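Local structure of mannan endo-1,4-beta-mannosidase (Mytilus edulis, 2C0H) at residues H18-G23 against Q338-R343; V223-M228 against N239-H244; S275-S280 against M290-F295; E310-Y313 against G319-T322. The protein hydrolyses beta-1,4-mannosidic linkages at random within the backbones of mannans, galactomannans and glucomannans, but does not cleave mannobiose or mannotriose. The protein carries 3 engineered substitutions. One frame throughout, in Å; residues are numbered along the deposited sequence.

Contact 1: H18-G23 against Q338-R343; sequences HIFLSG and QHLKSR
In the first barrel strand, 17-25, Phe20 and Ser22 meet Leu340 from the turn that follows helix 330-339. The contact is small and apolar. It buries 89 Å² in all, and no hydrogen bond crosses it. One methyl of Leu340 does the touching. Its CD1 comes within 3.6 Å of Phe20 CE2 and lies 4.0 Å from Phe20 CD2. The methyl approaches the ring obliquely. The two side chains cross at about a right angle. Phe20 has CG anti to its own N (chi1 -179°), which carries the ring out from the strand to the leucine. Leu340 CD1 also stands 4.2 Å from Ser22 OG, a loose contact with a hydroxyl.

This is the outer side of the (beta/alpha)8 barrel, where the last helix returns to the first strand. Helix 305-314 completes the packing here. Phe309 touches both Ser22 and Leu340, and the Tyr313 ring meets Phe20 edge-to-face. The side-chain amide of Asn60, just before strand 61-68, bonds to Ser22 N and Phe20 O.

Backbone bonds shape the segment around Leu340. Lys341 N bonds to Gln338 O at 3.2 Å. A type I turn runs from Leu340 to Arg343, closed by Arg343 N to Leu340 O at 3.0 Å. Arg343 pins the far end of this turn through salt bridges to Glu310 and Asp345.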
loop_
_atom_site.group_PDB
_atom_site.type_symbol
_atom_site.label_atom_id
_atom_site.label_comp_id
_atom_site.label_asym_id
_atom_site.label_seq_id
_atom_site.Cartn_x
_atom_site.Cartn_y
_atom_site.Cartn_z
ATOM N N HIS A 18 -3.132 -19.800 7.701
ATOM C CA HIS A 18 -2.369 -19.214 6.574
ATOM C C HIS A 18 -3.331 -18.762 5.467
ATOM O O HIS A 18 -4.197 -19.531 5.043
ATOM C CB HIS A 18 -1.350 -20.247 6.052
ATOM C CG HIS A 18 -0.418 -19.742 4.998
ATOM N ND1 HIS A 18 0.247 -20.591 4.134
ATOM C CD2 HIS A 18 -0.011 -18.492 4.679
ATOM C CE1 HIS A 18 1.010 -19.882 3.325
ATOM N NE2 HIS A 18 0.876 -18.605 3.634
ATOM N N ILE A 19 -3.205 -17.500 5.056
ATOM C CA ILE A 19 -4.024 -16.921 3.962
ATOM C C ILE A 19 -3.142 -16.242 2.905
ATOM O O ILE A 19 -1.959 -15.993 3.108
ATOM C CB ILE A 19 -5.116 -15.944 4.491
ATOM C CG1 ILE A 19 -4.489 -14.690 5.137
ATOM C CG2 ILE A 19 -6.086 -16.690 5.430
ATOM C CD1 ILE A 19 -4.214 -13.570 4.138
ATOM N N PHE A 20 -3.754 -15.949 1.763
ATOM C CA PHE A 20 -3.132 -15.200 0.691
ATOM C C PHE A 20 -4.106 -14.110 0.284
ATOM O O PHE A 20 -5.299 -14.409 0.102
ATOM C CB PHE A 20 -2.910 -16.138 -0.503
ATOM C CG PHE A 20 -2.242 -15.489 -1.688
ATOM C CD1 PHE A 20 -0.850 -15.412 -1.803
ATOM C CD2 PHE A 20 -3.022 -14.992 -2.724
ATOM C CE1 PHE A 20 -0.238 -14.834 -2.924
ATOM C CE2 PHE A 20 -2.415 -14.402 -3.848
ATOM C CZ PHE A 20 -1.038 -14.320 -3.946
ATOM N N LEU A 21 -3.618 -12.868 0.157
ATOM C CA LEU A 21 -4.443 -11.736 -0.274
ATOM C C LEU A 21 -4.518 -11.653 -1.793
ATOM O O LEU A 21 -3.531 -11.451 -2.440
ATOM C CB LEU A 21 -3.898 -10.428 0.289
ATOM C CG LEU A 21 -3.909 -10.329 1.815
ATOM C CD1 LEU A 21 -3.191 -9.063 2.278
ATOM C CD2 LEU A 21 -5.317 -10.375 2.353
ATOM N N SER A 22 -5.715 -11.804 -2.340
ATOM C CA SER A 22 -5.910 -11.793 -3.789
ATOM C C SER A 22 -6.948 -10.738 -4.134
ATOM O O SER A 22 -8.052 -10.766 -3.603
ATOM C CB SER A 22 -6.459 -13.144 -4.200
ATOM O OG SER A 22 -6.732 -13.169 -5.596
ATOM N N GLY A 23 -6.643 -9.837 -5.048
ATOM C CA GLY A 23 -7.632 -8.829 -5.396
ATOM C C GLY A 23 -7.120 -7.778 -6.327
ATOM O O GLY A 23 -6.328 -8.065 -7.212
ATOM N N GLN A 338 -9.953 -15.398 -10.239
ATOM C CA GLN A 338 -10.749 -16.611 -10.283
ATOM C C GLN A 338 -9.893 -17.878 -10.274
ATOM O O GLN A 338 -10.335 -18.930 -9.765
ATOM C CB GLN A 338 -11.606 -16.539 -11.541
ATOM C CG GLN A 338 -12.695 -17.549 -11.650
ATOM C CD GLN A 338 -13.477 -17.331 -12.927
ATOM O OE1 GLN A 338 -14.706 -17.234 -12.910
ATOM N NE2 GLN A 338 -12.761 -17.212 -14.039
ATOM N N HIS A 339 -8.685 -17.779 -10.832
ATOM C CA HIS A 339 -7.745 -18.908 -10.890
ATOM C C HIS A 339 -7.380 -19.400 -9.498
ATOM O O HIS A 339 -7.162 -20.584 -9.293
ATOM C CB HIS A 339 -6.465 -18.557 -11.668
ATOM C CG HIS A 339 -5.573 -19.732 -11.895
ATOM N ND1 HIS A 339 -5.956 -20.811 -12.663
ATOM C CD2 HIS A 339 -4.337 -20.024 -11.424
ATOM C CE1 HIS A 339 -4.988 -21.709 -12.668
ATOM N NE2 HIS A 339 -3.993 -21.257 -11.927
ATOM N N LEU A 340 -7.346 -18.501 -8.524
ATOM C CA LEU A 340 -7.001 -18.902 -7.160
ATOM C C LEU A 340 -8.197 -19.213 -6.254
ATOM O O LEU A 340 -7.997 -19.629 -5.103
ATOM C CB LEU A 340 -6.164 -17.795 -6.495
ATOM C CG LEU A 340 -4.846 -17.405 -7.159
ATOM C CD1 LEU A 340 -4.119 -16.404 -6.257
ATOM C CD2 LEU A 340 -3.956 -18.596 -7.445
ATOM N N LYS A 341 -9.422 -19.028 -6.750
ATOM C CA LYS A 341 -10.620 -19.031 -5.895
ATOM C C LYS A 341 -10.681 -20.218 -4.921
ATOM O O LYS A 341 -10.891 -20.019 -3.719
ATOM C CB LYS A 341 -11.909 -18.955 -6.736
ATOM C CG LYS A 341 -13.168 -18.904 -5.894
ATOM C CD LYS A 341 -14.428 -19.098 -6.728
ATOM C CE LYS A 341 -14.826 -17.881 -7.482
ATOM N NZ LYS A 341 -16.185 -18.081 -8.071
ATOM N N SER A 342 -10.483 -21.436 -5.420
ATOM C CA SER A 342 -10.634 -22.630 -4.569
ATOM C C SER A 342 -9.338 -23.144 -3.931
ATOM O O SER A 342 -9.324 -24.234 -3.348
ATOM C CB SER A 342 -11.292 -23.753 -5.379
ATOM O OG SER A 342 -12.645 -23.419 -5.654
ATOM N N ARG A 343 -8.259 -22.371 -4.011
ATOM C CA ARG A 343 -6.926 -22.894 -3.699
ATOM C C ARG A 343 -6.614 -22.826 -2.210
ATOM O O ARG A 343 -6.986 -21.871 -1.531
ATOM C CB ARG A 343 -5.844 -22.158 -4.508
ATOM C CG ARG A 343 -5.928 -22.349 -6.032
ATOM C CD ARG A 343 -5.425 -23.697 -6.484
ATOM N NE ARG A 343 -3.972 -23.801 -6.375
ATOM C CZ ARG A 343 -3.082 -23.458 -7.314
ATOM N NH1 ARG A 343 -3.462 -23.010 -8.507
ATOM N NH2 ARG A 343 -1.791 -23.598 -7.074
#

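Contact 2: V223-M228 against N239-H244; sequences VGSWNM and NLYSDH. With SO4 (sulfate ion), chain B.
Tyr241 and Ser225 touch across the contact, and their hydroxyls share one outside partner: both Tyr241 OH and Ser225 OG hydrogen-bond to OE2 of Glu165. Between the two segments themselves there is no hydrogen bond. Tyr241 alone carries the contact for 239-244. Its ring takes Val223 over one face, with Val223 CG1 4.0 Å from Tyr241 CE1. Leu240 CB covers the opposite face, 3.9 Å above the plane of the Tyr241 ring and over its centre. Ser225 comes in obliquely, its CB 3.8 Å from Tyr241 CE2. Tyr241 has CG anti to its carbonyl carbon (chi1 -51°), which sends the ring toward the strand.

A phenylalanine in place of Tyr241 would keep the ring contacts but would probably leave Glu165 OE2 without one of its two hydroxyl partners.

The backbone of Tyr241 is held by an Asx turn. Tyr241 N bonds to Asn239 OD1 at 3.0 Å, reaching it from above the carbonyl plane. Next comes the start of helix 243-250. Ser242 is its N-cap and bonds through OG to Cys245 N. A sulfate, probably from the crystallisation liquor, sits at this helix end. Asp243 N reaches its O1 at 3.0 Å and His244 N its O2 at 2.9 Å. Lys287 also binds the anion.

Trp226, a substrate-binding residue by similarity, follows the strand. Strand 221-225 and helix 243-250 are successive elements of a beta-alpha-beta unit that continues into strand 260-263, the repeating unit of a TIM barrel.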
loop_
_atom_site.group_PDB
_atom_site.type_symbol
_atom_site.label_atom_id
_atom_site.label_comp_id
_atom_site.label_asym_id
_atom_site.label_seq_id
_atom_site.Cartn_x
_atom_site.Cartn_y
_atom_site.Cartn_z
ATOM N N VAL A 223 3.978 0.050 2.855
ATOM C CA VAL A 223 4.274 1.122 1.890
ATOM C C VAL A 223 4.351 0.485 0.507
ATOM O O VAL A 223 4.981 -0.538 0.352
ATOM C CB VAL A 223 5.623 1.801 2.186
ATOM C CG1 VAL A 223 6.015 2.800 1.080
ATOM C CG2 VAL A 223 5.566 2.499 3.511
ATOM N N GLY A 224 3.714 1.096 -0.482
ATOM C CA GLY A 224 3.783 0.586 -1.853
ATOM C C GLY A 224 4.991 1.069 -2.655
ATOM O O GLY A 224 4.927 2.107 -3.313
ATOM N N SER A 225 6.085 0.311 -2.620
ATOM C CA SER A 225 7.344 0.670 -3.273
ATOM C C SER A 225 7.263 0.488 -4.784
ATOM O O SER A 225 6.700 -0.486 -5.260
ATOM C CB SER A 225 8.502 -0.164 -2.708
ATOM O OG SER A 225 9.707 0.147 -3.363
ATOM N N TRP A 226 7.838 1.427 -5.518
ATOM C CA TRP A 226 7.741 1.434 -6.985
ATOM C C TRP A 226 8.518 0.333 -7.691
ATOM O O TRP A 226 8.139 -0.079 -8.792
ATOM C CB TRP A 226 8.114 2.824 -7.531
ATOM C CG TRP A 226 9.221 2.872 -8.548
ATOM C CD1 TRP A 226 9.091 2.992 -9.912
ATOM C CD2 TRP A 226 10.628 2.836 -8.291
ATOM N NE1 TRP A 226 10.320 3.016 -10.498
ATOM C CE2 TRP A 226 11.286 2.925 -9.534
ATOM C CE3 TRP A 226 11.401 2.730 -7.129
ATOM C CZ2 TRP A 226 12.673 2.910 -9.647
ATOM C CZ3 TRP A 226 12.779 2.711 -7.243
ATOM C CH2 TRP A 226 13.405 2.794 -8.495
ATOM N N ASN A 227 9.592 -0.150 -7.077
ATOM C CA ASN A 227 10.504 -1.104 -7.719
ATOM C C ASN A 227 11.340 -1.810 -6.659
ATOM O O ASN A 227 11.705 -1.211 -5.650
ATOM C CB ASN A 227 11.406 -0.388 -8.737
ATOM C CG ASN A 227 12.294 -1.336 -9.539
ATOM O OD1 ASN A 227 13.392 -1.676 -9.120
ATOM N ND2 ASN A 227 11.849 -1.696 -10.734
ATOM N N MET A 228 11.650 -3.078 -6.897
ATOM C CA MET A 228 12.460 -3.855 -5.966
ATOM C C MET A 228 13.841 -3.260 -5.653
ATOM O O MET A 228 14.407 -3.570 -4.599
ATOM C CB MET A 228 12.622 -5.277 -6.510
ATOM C CG MET A 228 13.239 -6.276 -5.576
ATOM S SD MET A 228 12.341 -6.557 -4.038
ATOM C CE MET A 228 10.807 -7.153 -4.675
ATOM N N ASN A 239 17.476 -1.771 0.896
ATOM C CA ASN A 239 16.079 -1.707 1.331
ATOM C C ASN A 239 15.825 -0.458 2.178
ATOM O O ASN A 239 16.233 -0.407 3.321
ATOM C CB ASN A 239 15.709 -2.974 2.125
ATOM C CG ASN A 239 14.210 -3.081 2.459
ATOM O OD1 ASN A 239 13.390 -2.223 2.121
ATOM N ND2 ASN A 239 13.857 -4.162 3.148
ATOM N N LEU A 240 15.130 0.519 1.607
ATOM C CA LEU A 240 14.735 1.739 2.326
ATOM C C LEU A 240 13.750 1.516 3.470
ATOM O O LEU A 240 13.592 2.408 4.315
ATOM C CB LEU A 240 14.081 2.737 1.366
ATOM C CG LEU A 240 14.900 3.339 0.230
ATOM C CD1 LEU A 240 14.018 4.158 -0.706
ATOM C CD2 LEU A 240 16.007 4.208 0.788
ATOM N N TYR A 241 13.054 0.376 3.486
ATOM C CA TYR A 241 11.924 0.160 4.405
ATOM C C TYR A 241 12.165 -0.890 5.475
ATOM O O TYR A 241 11.222 -1.284 6.147
ATOM C CB TYR A 241 10.663 -0.168 3.593
ATOM C CG TYR A 241 10.453 0.848 2.504
ATOM C CD1 TYR A 241 10.125 2.157 2.813
ATOM C CD2 TYR A 241 10.633 0.512 1.170
ATOM C CE1 TYR A 241 9.960 3.104 1.815
ATOM C CE2 TYR A 241 10.466 1.446 0.174
ATOM C CZ TYR A 241 10.130 2.731 0.493
ATOM O OH TYR A 241 9.963 3.669 -0.509
ATOM N N SER A 242 13.418 -1.311 5.646
ATOM C CA SER A 242 13.761 -2.285 6.686
ATOM C C SER A 242 13.599 -1.614 8.041
ATOM O O SER A 242 13.643 -0.402 8.123
ATOM C CB SER A 242 15.194 -2.802 6.522
ATOM O OG SER A 242 16.176 -1.809 6.829
ATOM N N ASP A 243 13.433 -2.415 9.086
ATOM C CA ASP A 243 13.331 -1.879 10.453
ATOM C C ASP A 243 14.532 -0.987 10.757
ATOM O O ASP A 243 14.375 0.127 11.282
ATOM C CB ASP A 243 13.277 -3.015 11.489
ATOM C CG ASP A 243 12.019 -3.863 11.391
ATOM O OD1 ASP A 243 11.133 -3.579 10.556
ATOM O OD2 ASP A 243 11.910 -4.839 12.169
ATOM N N HIS A 244 15.731 -1.479 10.443
ATOM C CA HIS A 244 16.975 -0.728 10.695
ATOM C C HIS A 244 16.992 0.651 10.034
ATOM O O HIS A 244 17.327 1.653 10.681
ATOM C CB HIS A 244 18.212 -1.522 10.253
ATOM C CG HIS A 244 19.499 -0.835 10.568
ATOM N ND1 HIS A 244 20.093 -0.907 11.812
ATOM C CD2 HIS A 244 20.292 -0.036 9.817
ATOM C CE1 HIS A 244 21.203 -0.190 11.806
ATOM N NE2 HIS A 244 21.346 0.350 10.609
HETATM S S SO4 B . 15.680 -5.530 9.529
HETATM O O1 SO4 B . 14.316 -5.266 9.071
HETATM O O2 SO4 B . 16.304 -4.268 9.937
HETATM O O3 SO4 B . 16.515 -6.114 8.481
HETATM O O4 SO4 B . 15.644 -6.436 10.683
#

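Contact 3: S275-S280 against M290-F295; sequences SPFKHS and MVIGEF
Apolar contacts join Pro276 and Phe277 to Ile292 and Phe295. Ile292 uses two methyls. Its CD1 lies 4.0 Å from Pro276 CB and also stands over one face of the Phe277 ring. Its CG2 is 4.1 Å from Phe277 CE2. Ile292 CG1 is anti to the carbonyl carbon (chi1 -59°), with the chain extended beyond it, so that CD1 reaches both the proline and the ring face. Phe295 adds its CB at the edge of the Phe277 ring, 3.9 Å from Phe277 CE2.

The aromatic contact is a T-shaped pair. The edge of Phe277 points at one face of Phe295, with the ring centroids 5.6 Å apart and the planes at 66°. Phe277 CZ leads. It stands 4.0 Å above the Phe295 plane, offset toward the rim. With an alanine in place of Phe277, a gap is likely to open beside Ile292, and that face of Phe295 would lose its edge partner.

Strand 290-294 is the seventh barrel strand. Glu294 near its end is the nucleophile by similarity, as in other family 5 glycosidases. Phe295 is the next residue. The segment 275-280 belongs to the long connection from strand 260-263, which has no regular helix and packs on the strand directly.

Hydrogen bonds shape the loop but do not cross the contact. Phe277 N bonds to Ser275 OG at 3.0 Å, an ST turn. Lys278 N bonds to Ser275 O at 3.0 Å and closes a type I turn. The same Ser275 OG also bonds to Thr264. Glu294 is held from outside by Arg63 and Tyr265.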
loop_
_atom_site.group_PDB
_atom_site.type_symbol
_atom_site.label_atom_id
_atom_site.label_comp_id
_atom_site.label_asym_id
_atom_site.label_seq_id
_atom_site.Cartn_x
_atom_site.Cartn_y
_atom_site.Cartn_z
ATOM N N SER A 275 12.780 -7.851 -10.941
ATOM C CA SER A 275 11.349 -8.111 -10.766
ATOM C C SER A 275 11.015 -9.361 -9.942
ATOM O O SER A 275 11.633 -10.402 -10.146
ATOM C CB SER A 275 10.648 -8.260 -12.119
ATOM O OG SER A 275 9.296 -8.648 -11.938
ATOM N N PRO A 276 10.022 -9.266 -9.035
ATOM C CA PRO A 276 9.538 -10.455 -8.328
ATOM C C PRO A 276 8.952 -11.529 -9.235
ATOM O O PRO A 276 8.794 -12.652 -8.789
ATOM C CB PRO A 276 8.475 -9.918 -7.367
ATOM C CG PRO A 276 8.181 -8.541 -7.791
ATOM C CD PRO A 276 9.328 -8.044 -8.583
ATOM N N PHE A 277 8.624 -11.206 -10.482
ATOM C CA PHE A 277 8.203 -12.262 -11.412
ATOM C C PHE A 277 9.362 -13.033 -12.074
ATOM O O PHE A 277 9.112 -13.955 -12.863
ATOM C CB PHE A 277 7.239 -11.694 -12.470
ATOM C CG PHE A 277 5.885 -11.322 -11.912
ATOM C CD1 PHE A 277 4.995 -12.287 -11.445
ATOM C CD2 PHE A 277 5.480 -9.994 -11.844
ATOM C CE1 PHE A 277 3.760 -11.940 -10.910
ATOM C CE2 PHE A 277 4.235 -9.650 -11.323
ATOM C CZ PHE A 277 3.375 -10.613 -10.847
ATOM N N LYS A 278 10.609 -12.687 -11.753
ATOM C CA LYS A 278 11.795 -13.403 -12.269
ATOM C C LYS A 278 12.497 -14.244 -11.199
ATOM O O LYS A 278 13.486 -14.941 -11.496
ATOM C CB LYS A 278 12.800 -12.413 -12.862
ATOM C CG LYS A 278 12.299 -11.634 -14.083
ATOM C CD LYS A 278 11.800 -12.538 -15.213
ATOM C CE LYS A 278 12.853 -13.508 -15.705
ATOM N NZ LYS A 278 12.361 -14.270 -16.901
ATOM N N HIS A 279 11.984 -14.192 -9.973
ATOM C CA HIS A 279 12.611 -14.867 -8.833
ATOM C C HIS A 279 11.571 -15.324 -7.824
ATOM O O HIS A 279 10.459 -14.788 -7.766
ATOM C CB HIS A 279 13.575 -13.912 -8.109
ATOM C CG HIS A 279 14.630 -13.320 -8.984
ATOM N ND1 HIS A 279 15.790 -13.986 -9.309
ATOM C CD2 HIS A 279 14.694 -12.121 -9.608
ATOM C CE1 HIS A 279 16.523 -13.224 -10.102
ATOM N NE2 HIS A 279 15.880 -12.086 -10.296
ATOM N N SER A 280 11.954 -16.280 -6.995
ATOM C CA SER A 280 11.174 -16.641 -5.821
ATOM C C SER A 280 11.398 -15.606 -4.720
ATOM O O SER A 280 12.431 -14.927 -4.702
ATOM C CB SER A 280 11.544 -18.043 -5.325
ATOM O OG SER A 280 11.121 -19.022 -6.275
ATOM N N MET A 290 5.751 -10.358 1.645
ATOM C CA MET A 290 5.711 -9.409 0.554
ATOM C C MET A 290 4.488 -9.655 -0.314
ATOM O O MET A 290 4.230 -10.788 -0.720
ATOM C CB MET A 290 6.959 -9.517 -0.318
ATOM C CG MET A 290 6.878 -8.700 -1.594
ATOM S SD MET A 290 8.454 -8.542 -2.392
ATOM C CE MET A 290 9.174 -7.235 -1.387
ATOM N N VAL A 291 3.770 -8.577 -0.583
ATOM C CA VAL A 291 2.633 -8.562 -1.501
ATOM C C VAL A 291 3.107 -7.904 -2.795
ATOM O O VAL A 291 3.803 -6.892 -2.788
ATOM C CB VAL A 291 1.462 -7.753 -0.889
ATOM C CG1 VAL A 291 0.383 -7.504 -1.928
ATOM C CG2 VAL A 291 0.887 -8.489 0.338
ATOM N N ILE A 292 2.738 -8.479 -3.929
ATOM C CA ILE A 292 2.967 -7.800 -5.199
ATOM C C ILE A 292 1.730 -6.908 -5.433
ATOM O O ILE A 292 0.662 -7.386 -5.822
ATOM C CB ILE A 292 3.217 -8.811 -6.330
ATOM C CG1 ILE A 292 4.437 -9.703 -6.006
ATOM C CG2 ILE A 292 3.452 -8.074 -7.651
ATOM C CD1 ILE A 292 4.627 -10.891 -6.964
ATOM N N GLY A 293 1.875 -5.611 -5.142
ATOM C CA GLY A 293 0.754 -4.708 -4.931
ATOM C C GLY A 293 0.214 -4.001 -6.149
ATOM O O GLY A 293 -0.837 -3.396 -6.054
ATOM N N GLU A 294 0.948 -4.084 -7.261
ATOM C CA GLU A 294 0.462 -3.583 -8.566
ATOM C C GLU A 294 1.139 -4.384 -9.670
ATOM O O GLU A 294 2.359 -4.572 -9.632
ATOM C CB GLU A 294 0.827 -2.111 -8.798
ATOM C CG GLU A 294 0.159 -1.096 -7.883
ATOM C CD GLU A 294 0.452 0.349 -8.264
ATOM O OE1 GLU A 294 1.044 0.590 -9.348
ATOM O OE2 GLU A 294 0.096 1.261 -7.469
ATOM N N PHE A 295 0.344 -4.847 -10.635
ATOM C CA PHE A 295 0.853 -5.490 -11.851
ATOM C C PHE A 295 -0.344 -5.643 -12.765
ATOM O O PHE A 295 -1.489 -5.546 -12.315
ATOM C CB PHE A 295 1.453 -6.871 -11.557
ATOM C CG PHE A 295 0.464 -7.877 -11.050
ATOM C CD1 PHE A 295 -0.148 -8.810 -11.904
ATOM C CD2 PHE A 295 0.123 -7.909 -9.699
ATOM C CE1 PHE A 295 -1.045 -9.719 -11.426
ATOM C CE2 PHE A 295 -0.792 -8.822 -9.218
ATOM C CZ PHE A 295 -1.382 -9.739 -10.069
#

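Contact 4: E310-Y313 against G319-T322; sequences EWAY and GAWT
The helix backbone comes close to the strand here, with Ala312 CA and Ala320 CA 6.4 Å apart. Such a short approach suits the two small residues that meet. Each alanine points its CB toward the other segment, and the two methyls touch at 3.9 Å between Ala312 CB and Ala320 CB. A second, looser contact runs from Ala312 CB to Gly319 O, 4.2 Å away. That carbonyl is already engaged in the sheet, since it accepts from Ile292 N of the neighbouring strand. The two segments bury 69 Å² between them, without a hydrogen bond across the contact.

Helix 305-314 is the crossover of the beta-alpha-beta unit that links strand 290-294 to strand 319-322, the seventh and eighth strands of the barrel. Ala312 lies against the outside of the sheet. Larger side chains pack around the alanine pair. Phe20 touches both methyls, Ile292 packs on Ala312, and Phe309 and Phe295 pack on Ala320.

Polar bonds also tie the helix to nearby loops. Trp311 NE1 hydrogen-bonds to the backbone oxygens of Pro276 and His279. Tyr313 OH bonds to Gly347 O and His346 N.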
loop_
_atom_site.group_PDB
_atom_site.type_symbol
_atom_site.label_atom_id
_atom_site.label_comp_id
_atom_site.label_asym_id
_atom_site.label_seq_id
_atom_site.Cartn_x
_atom_site.Cartn_y
_atom_site.Cartn_z
ATOM N N GLU A 310 -0.626 -17.105 -10.274
ATOM C CA GLU A 310 -0.002 -18.381 -9.911
ATOM C C GLU A 310 1.415 -18.234 -9.392
ATOM O O GLU A 310 1.790 -18.902 -8.414
ATOM C CB GLU A 310 0.011 -19.345 -11.103
ATOM C CG GLU A 310 0.504 -20.762 -10.765
ATOM C CD GLU A 310 -0.509 -21.598 -10.011
ATOM O OE1 GLU A 310 -1.655 -21.136 -9.813
ATOM O OE2 GLU A 310 -0.159 -22.737 -9.611
ATOM N N TRP A 311 2.219 -17.400 -10.057
ATOM C CA TRP A 311 3.608 -17.155 -9.638
ATOM C C TRP A 311 3.606 -16.579 -8.222
ATOM O O TRP A 311 4.306 -17.091 -7.339
ATOM C CB TRP A 311 4.344 -16.220 -10.603
ATOM C CG TRP A 311 5.812 -16.081 -10.282
ATOM C CD1 TRP A 311 6.384 -15.162 -9.450
ATOM C CD2 TRP A 311 6.884 -16.894 -10.775
ATOM N NE1 TRP A 311 7.737 -15.347 -9.402
ATOM C CE2 TRP A 311 8.077 -16.407 -10.201
ATOM C CE3 TRP A 311 6.949 -17.994 -11.633
ATOM C CZ2 TRP A 311 9.323 -16.979 -10.465
ATOM C CZ3 TRP A 311 8.178 -18.552 -11.905
ATOM C CH2 TRP A 311 9.353 -18.052 -11.323
ATOM N N ALA A 312 2.797 -15.552 -8.000
ATOM C CA ALA A 312 2.735 -14.920 -6.667
ATOM C C ALA A 312 2.333 -15.939 -5.620
ATOM O O ALA A 312 2.933 -16.014 -4.547
ATOM C CB ALA A 312 1.774 -13.747 -6.656
ATOM N N TYR A 313 1.329 -16.755 -5.927
ATOM C CA TYR A 313 0.753 -17.688 -4.940
ATOM C C TYR A 313 1.720 -18.810 -4.589
ATOM O O TYR A 313 1.818 -19.200 -3.417
ATOM C CB TYR A 313 -0.575 -18.268 -5.501
ATOM C CG TYR A 313 -1.361 -19.154 -4.529
ATOM C CD1 TYR A 313 -1.965 -18.635 -3.390
ATOM C CD2 TYR A 313 -1.529 -20.516 -4.766
ATOM C CE1 TYR A 313 -2.668 -19.424 -2.509
ATOM C CE2 TYR A 313 -2.225 -21.326 -3.874
ATOM C CZ TYR A 313 -2.797 -20.786 -2.735
ATOM O OH TYR A 313 -3.507 -21.593 -1.836
ATOM N N GLY A 319 0.535 -12.013 -1.338
ATOM C CA GLY A 319 -0.602 -11.380 -1.949
ATOM C C GLY A 319 -0.284 -10.897 -3.343
ATOM O O GLY A 319 0.884 -10.826 -3.741
ATOM N N ALA A 320 -1.358 -10.599 -4.074
ATOM C CA ALA A 320 -1.254 -10.071 -5.428
ATOM C C ALA A 320 -2.490 -9.206 -5.717
ATOM O O ALA A 320 -3.621 -9.673 -5.621
ATOM C CB ALA A 320 -1.137 -11.218 -6.405
ATOM N N TRP A 321 -2.257 -7.924 -5.993
ATOM C CA TRP A 321 -3.300 -6.971 -6.337
ATOM C C TRP A 321 -3.045 -6.386 -7.728
ATOM O O TRP A 321 -2.021 -5.792 -7.967
ATOM C CB TRP A 321 -3.341 -5.822 -5.339
ATOM C CG TRP A 321 -3.645 -6.232 -3.936
ATOM C CD1 TRP A 321 -4.486 -7.226 -3.530
ATOM C CD2 TRP A 321 -3.153 -5.606 -2.747
ATOM N NE1 TRP A 321 -4.543 -7.262 -2.145
ATOM C CE2 TRP A 321 -3.724 -6.283 -1.648
ATOM C CE3 TRP A 321 -2.289 -4.541 -2.509
ATOM C CZ2 TRP A 321 -3.450 -5.925 -0.322
ATOM C CZ3 TRP A 321 -2.017 -4.193 -1.179
ATOM C CH2 TRP A 321 -2.584 -4.892 -0.122
ATOM N N THR A 322 -3.973 -6.597 -8.657
ATOM C CA THR A 322 -3.813 -6.047 -9.983
ATOM C C THR A 322 -4.080 -4.548 -10.023
ATOM O O THR A 322 -4.774 -4.006 -9.177
ATOM C CB THR A 322 -4.783 -6.701 -10.957
ATOM O OG1 THR A 322 -6.104 -6.608 -10.450
ATOM C CG2 THR A 322 -4.397 -8.150 -11.221
#

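How the contacts relate
All four contacts are buried where they touch, and all reach the same barrel sheet. Contacts 1, 3 and 4 lie on neighbouring strands. Contacts 3 and 4 have centres about 7 Å apart and share the 290-294 and 319-322 pairing. Contact 1 joins contact 4 through strand 17-25. Contact 2 stands apart, about 25 Å from contact 1 centre to centre, but Met228 packs on Met290 of contact 3. Their chemistry differs. Contacts 1 and 4 are small and apolar; contact 1 lies away from the annotated sites. Contact 3 is aromatic and adjoins the presumed nucleophile. Contact 2 brings hydroxyls to the carboxylate of Glu165, with a helix end binding sulfate.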